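Local structure of 2-dehydro-3-deoxyphosphogluconate aldolase (Vibrio fischeri, 3NZR) at residues Ala7-Asn12 against Val212-Pro217. The protein belongs to the KDGP aldolase family and is built as a TIM-barrel-like alpha/beta fold. Sequence-based numbering, arbitrary orientation.
Sequences ANFYKN and VSKIIP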
# COMPACT_ATOMS: atom_id res chain seq x y z
N ALA A 7 -1.53 22.83 2.55
CA ALA A 7 -0.29 23.51 2.24
C ALA A 7 -0.58 24.77 1.45
O ALA A 7 -1.53 24.83 0.69
CB ALA A 7 0.69 22.59 1.48
N ASN A 8 0.22 25.80 1.66
CA ASN A 8 -0.06 27.06 1.05
C ASN A 8 0.67 27.25 -0.28
O ASN A 8 1.80 27.76 -0.35
CB ASN A 8 0.27 28.15 2.07
CG ASN A 8 -0.03 29.47 1.56
OD1 ASN A 8 -0.54 29.59 0.44
ND2 ASN A 8 0.35 30.50 2.33
N PHE A 9 0.08 26.78 -1.35
CA PHE A 9 0.71 26.85 -2.65
C PHE A 9 0.66 28.23 -3.22
O PHE A 9 -0.42 28.81 -3.32
CB PHE A 9 0.03 25.91 -3.62
CG PHE A 9 0.34 24.46 -3.39
CD1 PHE A 9 1.32 23.84 -4.11
CD2 PHE A 9 -0.44 23.71 -2.52
CE1 PHE A 9 1.58 22.48 -3.94
CE2 PHE A 9 -0.18 22.37 -2.33
CZ PHE A 9 0.85 21.76 -3.02
N TYR A 10 1.82 28.75 -3.61
CA TYR A 10 1.92 30.01 -4.34
C TYR A 10 1.16 29.97 -5.68
O TYR A 10 1.44 29.11 -6.51
CB TYR A 10 3.39 30.35 -4.61
CG TYR A 10 3.50 31.64 -5.40
CD1 TYR A 10 3.27 32.84 -4.80
CD2 TYR A 10 3.74 31.61 -6.76
CE1 TYR A 10 3.33 34.04 -5.54
CE2 TYR A 10 3.79 32.80 -7.54
CZ TYR A 10 3.58 33.99 -6.92
OH TYR A 10 3.63 35.16 -7.66
N LYS A 11 0.17 30.83 -5.88
CA LYS A 11 -0.63 30.85 -7.14
C LYS A 11 -1.29 29.47 -7.33
O LYS A 11 -1.52 29.01 -8.46
CB LYS A 11 0.23 31.18 -8.37
CG LYS A 11 0.25 32.62 -8.97
CD LYS A 11 -0.10 33.71 -7.98
CE LYS A 11 0.43 35.11 -8.42
NZ LYS A 11 -0.49 36.24 -8.11
N ASN A 12 -1.57 28.81 -6.21
CA ASN A 12 -2.13 27.47 -6.20
C ASN A 12 -1.36 26.45 -7.03
O ASN A 12 -1.97 25.53 -7.58
CB ASN A 12 -3.60 27.57 -6.66
CG ASN A 12 -4.40 28.51 -5.82
OD1 ASN A 12 -4.90 29.51 -6.30
ND2 ASN A 12 -4.50 28.21 -4.54
N VAL A 212 1.65 20.05 -14.99
CA VAL A 212 1.42 19.49 -13.63
C VAL A 212 0.74 20.55 -12.77
O VAL A 212 1.24 21.68 -12.68
CB VAL A 212 2.75 19.04 -12.96
CG1 VAL A 212 2.51 18.51 -11.49
CG2 VAL A 212 3.45 17.98 -13.84
N SER A 213 -0.38 20.19 -12.10
CA SER A 213 -1.19 21.17 -11.36
C SER A 213 -0.54 21.69 -10.08
O SER A 213 -0.63 22.91 -9.77
CB SER A 213 -2.58 20.62 -11.03
OG SER A 213 -2.43 19.33 -10.41
N LYS A 214 0.12 20.79 -9.33
CA LYS A 214 0.78 21.19 -8.09
C LYS A 214 2.15 20.53 -8.00
O LYS A 214 2.28 19.33 -8.29
CB LYS A 214 -0.04 20.77 -6.89
CG LYS A 214 -1.47 21.39 -6.89
CD LYS A 214 -1.55 22.64 -6.13
CE LYS A 214 -3.01 23.14 -6.08
NZ LYS A 214 -3.48 23.35 -7.55
N ILE A 215 3.18 21.36 -7.72
CA ILE A 215 4.55 20.93 -7.71
C ILE A 215 5.14 21.25 -6.37
O ILE A 215 5.05 22.40 -5.88
CB ILE A 215 5.39 21.63 -8.78
CG1 ILE A 215 4.69 21.57 -10.15
CG2 ILE A 215 6.84 21.03 -8.86
CD1 ILE A 215 5.24 22.48 -11.16
N ILE A 216 5.73 20.26 -5.73
CA ILE A 216 6.50 20.56 -4.50
C ILE A 216 7.97 20.16 -4.65
O ILE A 216 8.32 18.98 -4.42
CB ILE A 216 5.93 19.82 -3.30
CG1 ILE A 216 4.42 20.04 -3.19
CG2 ILE A 216 6.68 20.14 -1.96
CD1 ILE A 216 3.81 19.16 -2.07
N PRO A 217 8.85 21.09 -5.08
CA PRO A 217 10.27 20.85 -5.20
C PRO A 217 10.92 20.77 -3.83
O PRO A 217 10.64 21.58 -2.99
CB PRO A 217 10.77 22.16 -5.79
CG PRO A 217 9.82 23.13 -5.38
CD PRO A 217 8.53 22.44 -5.53
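Lys214 lays its aliphatic chain over one face of the Phe9 ring. Its CD sits 3.6 Å from the centroid of that ring and only 8° off the normal, a CH-pi contact almost exactly over the centre. The CB of Lys214 is 3.8 Å from CE1 of Phe9, so the chain comes in from beyond the CE1 side, and CD comes back down over the centre. Bends at chi2 (-94°) and chi4 then lift the ammonium away from the face, still above the ring, toward the turn, where NZ of Lys214 donates a 2.7 Å hydrogen bond to the backbone O of Asn12. The donor lies 24° from the plane of that carbonyl. NZ is 5.9 Å from the ring centroid, so any cation-pi attraction is weak at most.

Around the CE1-CZ side of the ring, CG1 of Ile216 approaches CE1 of Phe9 obliquely at 3.8 Å, the two side chains crossing at about a right angle. The backbone O of Ile215 lies at the ring edge, near its plane, 4.0 Å from CE1 of Phe9. Cys15 packs against the same phenyl group.

A type II beta turn from Phe9 to Asn12, closed by Asn12 N donating to Phe9 O at 3.1 Å, brings the ring and the acceptor carbonyl to the same lysine. Segment 212-217 is held by backbone hydrogen bonds to Leu189 on one hand and to Arg13, Cys15 and Asn17 on the other. It fills the gap between strands 188-191 and 16-19, the place of the eighth strand that closes a TIM barrel, and the loop 7-12 leading into the first strand packs against it.

One lysine thus does two jobs: its methylenes pack on a buried aromatic ring, while its charged end, at the more exposed margin, would be partly stabilised by a main-chain carbonyl.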